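Local coordinates for protein transcriptional regulator (Methanobacterium thermoautotrophicum, PDB 3BPV) that probably binds DNA as a transcription factor of the MarR family, through a winged helix-turn-helix domain, at residues Glu76-Pro79 / Tyr85-Glu88; Arg65-Glu68 / Phe72-Arg75. One frame throughout, in Å; residues are numbered along the deposited sequence.

Interaction 1: Glu76-Pro79 / Tyr85-Glu88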
loop_
_atom_site.group_PDB
_atom_site.type_symbol
_atom_site.label_atom_id
_atom_site.label_comp_id
_atom_site.label_asym_id
_atom_site.label_seq_id
_atom_site.Cartn_x
_atom_site.Cartn_y
_atom_site.Cartn_z
ATOM N N GLU A 76 18.900 13.756 11.133
ATOM C CA GLU A 76 19.670 14.318 12.239
ATOM C C GLU A 76 18.913 14.168 13.553
ATOM O O GLU A 76 17.689 14.107 13.564
ATOM C CB GLU A 76 19.972 15.799 11.982
ATOM C CG GLU A 76 20.830 16.058 10.751
ATOM C CD GLU A 76 21.278 17.504 10.645
ATOM O OE1 GLU A 76 21.998 17.972 11.553
ATOM O OE2 GLU A 76 20.910 18.174 9.657
ATOM N N GLN A 77 19.650 14.108 14.659
ATOM C CA GLN A 77 19.044 13.960 15.977
ATOM C C GLN A 77 18.252 15.195 16.392
ATOM O O GLN A 77 18.706 16.327 16.223
ATOM C CB GLN A 77 20.129 13.667 17.021
ATOM C CG GLN A 77 19.620 13.572 18.453
ATOM C CD GLN A 77 20.727 13.280 19.450
ATOM O OE1 GLN A 77 21.749 13.965 19.478
ATOM N NE2 GLN A 77 20.524 12.264 20.279
ATOM N N ASP A 78 17.059 14.964 16.932
ATOM C CA ASP A 78 16.197 16.046 17.390
ATOM C C ASP A 78 16.874 16.662 18.615
ATOM O O ASP A 78 17.097 15.982 19.614
ATOM C CB ASP A 78 14.819 15.479 17.759
ATOM C CG ASP A 78 13.864 16.531 18.286
ATOM O OD1 ASP A 78 14.235 17.719 18.344
ATOM O OD2 ASP A 78 12.727 16.160 18.643
ATOM N N PRO A 79 17.219 17.957 18.550
ATOM C CA PRO A 79 17.876 18.594 19.694
ATOM C C PRO A 79 17.030 18.640 20.963
ATOM O O PRO A 79 17.560 18.812 22.061
ATOM C CB PRO A 79 18.211 19.985 19.160
ATOM C CG PRO A 79 17.072 20.260 18.229
ATOM C CD PRO A 79 16.951 18.942 17.485
ATOM N N TYR A 85 14.213 11.822 15.513
ATOM C CA TYR A 85 15.076 12.199 14.399
ATOM C C TYR A 85 14.371 13.095 13.389
ATOM O O TYR A 85 13.199 12.889 13.069
ATOM C CB TYR A 85 15.608 10.936 13.717
ATOM C CG TYR A 85 16.563 10.188 14.610
ATOM C CD1 TYR A 85 17.921 10.503 14.626
ATOM C CD2 TYR A 85 16.096 9.240 15.517
ATOM C CE1 TYR A 85 18.786 9.901 15.528
ATOM C CE2 TYR A 85 16.956 8.631 16.425
ATOM C CZ TYR A 85 18.299 8.969 16.426
ATOM O OH TYR A 85 19.157 8.401 17.339
ATOM N N ILE A 86 15.103 14.089 12.891
ATOM C CA ILE A 86 14.582 15.049 11.927
ATOM C C ILE A 86 14.956 14.641 10.511
ATOM O O ILE A 86 16.107 14.302 10.238
ATOM C CB ILE A 86 15.157 16.460 12.198
ATOM C CG1 ILE A 86 14.935 16.839 13.664
ATOM C CG2 ILE A 86 14.513 17.474 11.272
ATOM C CD1 ILE A 86 13.500 16.784 14.105
ATOM N N LEU A 87 13.982 14.689 9.610
ATOM C CA LEU A 87 14.221 14.313 8.221
ATOM C C LEU A 87 14.101 15.494 7.276
ATOM O O LEU A 87 13.262 16.366 7.460
ATOM C CB LEU A 87 13.213 13.248 7.776
ATOM C CG LEU A 87 13.071 12.033 8.692
ATOM C CD1 LEU A 87 11.909 11.173 8.232
ATOM C CD2 LEU A 87 14.370 11.247 8.691
ATOM N N GLU A 88 14.948 15.505 6.257
ATOM C CA GLU A 88 14.905 16.549 5.250
ATOM C C GLU A 88 15.425 15.984 3.940
ATOM O O GLU A 88 16.282 15.101 3.927
ATOM C CB GLU A 88 15.761 17.748 5.667
ATOM C CG GLU A 88 15.664 18.917 4.699
ATOM C CD GLU A 88 16.498 20.104 5.135
ATOM O OE1 GLU A 88 16.271 20.610 6.254
ATOM O OE2 GLU A 88 17.380 20.527 4.360
#
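E76 and I86 face each other as an antiparallel hydrogen-bonded pair in the beta hairpin that forms the wing of this winged-helix domain. The tight part is backbone. The amide N of I86 reaches E76 O at 2.7 Å, almost straight at the hydrogen (171°), and E76 N returns a bond of 3.0 Å to I86 O, lying in the plane of that carbonyl. E76 O also receives a CA-H...O contact from Y85 CA at 3.3 Å. The next pair, Q77 with Y85, is non-hydrogen-bonded, and here the ring does the covering: with CG set beside the backbone N (chi1 -68°), Y85 brings CD1 to within 3.9 Å of Q77 CA. A broad, rather flat side chain suits this place, since it covers neighbouring main chain while R75 makes a cation-pi contact with its ring. The looser parts are exposed: the Q77 amide on the Y85 face and, on the I86 face, the E76 carboxylate, whose closeness to like-charged E74 solvent probably eases. I86 lays CG1 against D78 CA, 4.0 Å away, and also touches K45. D78 sends OD1 to the amide of E80, while its CB meets I86 CD1 at 4.1 Å.

Interaction 2: Arg65-Glu68 / Phe72-Arg75; sequences RRLE and FIER
L67 packs against both F72 and I73, using different parts of its side chain. L67 CD2 comes to the edge of the F72 ring, near the ring plane, 4.0 Å from F72 CD2, and the two side chains cross at about a right angle. L67 CB instead lies against I73 CG1 at 3.7 Å. I73 gets there through its first torsion: chi1 of 67° places CG1 between the backbone N and the carbonyl carbon, and from there CG1 and CD1 both bear on L67 CB. Leucine and isoleucine suit this buried site because their branches bring no polar atoms; L35 and C34 of helix 29-40 pack on the same cluster. The main chain adds one bond, from F72 N to L67 O, 2.9 Å long. In the winged helix-turn-helix domain this ties the C-terminal part of helix 57-69, the MarR recognition helix, to the residue before the first wing strand. I73 N lies 3.6 Å from L67 O, too far to bond, and is buried without any partner. Toward solvent the chemistry turns polar. E68, its CG anti to the backbone N (chi1 -171°), stretches along the strand until OE1 lies 3.5 Å from R75 CB. R75 is likewise extended from CG to NE, which carries its guanidinium past the carboxylate, the two planes 55° apart. Their charged atoms do not touch, E68 OE1 and R75 NH1 being 5.0 Å apart; a water spans them with weak bonds, donating to E68 OE1 and accepting from R75 NH1.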
loop_
_atom_site.group_PDB
_atom_site.type_symbol
_atom_site.label_atom_id
_atom_site.label_comp_id
_atom_site.label_asym_id
_atom_site.label_seq_id
_atom_site.Cartn_x
_atom_site.Cartn_y
_atom_site.Cartn_z
ATOM N N ARG A 65 16.306 4.214 5.530
ATOM C CA ARG A 65 17.731 3.913 5.460
ATOM C C ARG A 65 18.167 3.854 3.996
ATOM O O ARG A 65 19.231 4.354 3.634
ATOM C CB ARG A 65 18.029 2.585 6.164
ATOM C CG ARG A 65 19.513 2.292 6.328
ATOM C CD ARG A 65 19.741 1.041 7.166
ATOM N NE ARG A 65 19.168 1.174 8.504
ATOM C CZ ARG A 65 19.294 0.265 9.465
ATOM N NH1 ARG A 65 19.975 -0.851 9.243
ATOM N NH2 ARG A 65 18.740 0.472 10.652
ATOM N N ARG A 66 17.340 3.250 3.149
ATOM C CA ARG A 66 17.660 3.159 1.729
ATOM C C ARG A 66 17.716 4.549 1.095
ATOM O O ARG A 66 18.592 4.826 0.272
ATOM C CB ARG A 66 16.627 2.285 1.012
ATOM C CG ARG A 66 16.665 0.829 1.460
ATOM C CD ARG A 66 15.602 -0.005 0.780
ATOM N NE ARG A 66 15.813 -0.116 -0.659
ATOM C CZ ARG A 66 15.041 -0.833 -1.472
ATOM N NH1 ARG A 66 14.008 -1.503 -0.984
ATOM N NH2 ARG A 66 15.307 -0.882 -2.768
ATOM N N LEU A 67 16.793 5.428 1.472
ATOM C CA LEU A 67 16.792 6.777 0.913
ATOM C C LEU A 67 18.037 7.524 1.357
ATOM O O LEU A 67 18.623 8.282 0.584
ATOM C CB LEU A 67 15.553 7.558 1.358
ATOM C CG LEU A 67 14.248 7.256 0.622
ATOM C CD1 LEU A 67 13.097 7.933 1.344
ATOM C CD2 LEU A 67 14.351 7.732 -0.828
ATOM N N GLU A 68 18.437 7.301 2.601
ATOM C CA GLU A 68 19.621 7.951 3.156
ATOM C C GLU A 68 20.891 7.421 2.487
ATOM O O GLU A 68 21.793 8.189 2.157
ATOM C CB GLU A 68 19.687 7.709 4.666
ATOM C CG GLU A 68 20.753 8.520 5.391
ATOM C CD GLU A 68 20.833 8.181 6.868
ATOM O OE1 GLU A 68 19.789 8.240 7.553
ATOM O OE2 GLU A 68 21.940 7.859 7.349
ATOM N N PHE A 72 19.369 10.743 -0.828
ATOM C CA PHE A 72 18.201 11.556 -1.155
ATOM C C PHE A 72 17.612 12.279 0.045
ATOM O O PHE A 72 16.874 13.246 -0.111
ATOM C CB PHE A 72 17.119 10.705 -1.824
ATOM C CG PHE A 72 17.556 10.081 -3.117
ATOM C CD1 PHE A 72 18.234 10.831 -4.072
ATOM C CD2 PHE A 72 17.282 8.745 -3.384
ATOM C CE1 PHE A 72 18.637 10.257 -5.275
ATOM C CE2 PHE A 72 17.678 8.162 -4.583
ATOM C CZ PHE A 72 18.357 8.919 -5.530
ATOM N N ILE A 73 17.913 11.797 1.243
ATOM C CA ILE A 73 17.426 12.462 2.444
ATOM C C ILE A 73 18.520 12.454 3.490
ATOM O O ILE A 73 19.470 11.676 3.408
ATOM C CB ILE A 73 16.171 11.780 3.069
ATOM C CG1 ILE A 73 16.529 10.389 3.607
ATOM C CG2 ILE A 73 15.049 11.723 2.052
ATOM C CD1 ILE A 73 15.415 9.728 4.417
ATOM N N GLU A 74 18.375 13.330 4.475
ATOM C CA GLU A 74 19.327 13.423 5.563
ATOM C C GLU A 74 18.542 13.262 6.855
ATOM O O GLU A 74 17.386 13.679 6.948
ATOM C CB GLU A 74 20.042 14.776 5.539
ATOM C CG GLU A 74 19.119 15.975 5.666
ATOM C CD GLU A 74 19.878 17.282 5.757
ATOM O OE1 GLU A 74 20.669 17.442 6.710
ATOM O OE2 GLU A 74 19.686 18.147 4.877
ATOM N N ARG A 75 19.179 12.652 7.847
ATOM C CA ARG A 75 18.555 12.414 9.138
ATOM C C ARG A 75 19.459 12.941 10.246
ATOM O O ARG A 75 20.646 12.621 10.292
ATOM C CB ARG A 75 18.324 10.914 9.319
ATOM C CG ARG A 75 17.759 10.508 10.661
ATOM C CD ARG A 75 17.913 9.013 10.850
ATOM N NE ARG A 75 17.347 8.550 12.112
ATOM C CZ ARG A 75 17.547 7.339 12.617
ATOM N NH1 ARG A 75 18.304 6.465 11.968
ATOM N NH2 ARG A 75 16.987 7.000 13.769
HETATM O O HOH W 1 18.929 5.444 9.097
#

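How the interactions relate
Both contacts use strand 73-78, whose earlier part rests on helix 57-69 in interaction 2 and whose later part pairs with strand 84-89 in interaction 1. Interaction 2 is mostly buried and relies on apolar side chains, with a single backbone bond across it; interaction 1 lies at the surface, farther from the centre of the chain, and is held chiefly by main-chain bonds. The two meet directly where E88 O probably accepts a hydrogen bond from E74 N, continuing the strand pairing. R75 also ties them through its side chain, R75 CG packing 4.0 Å from L87 CD2.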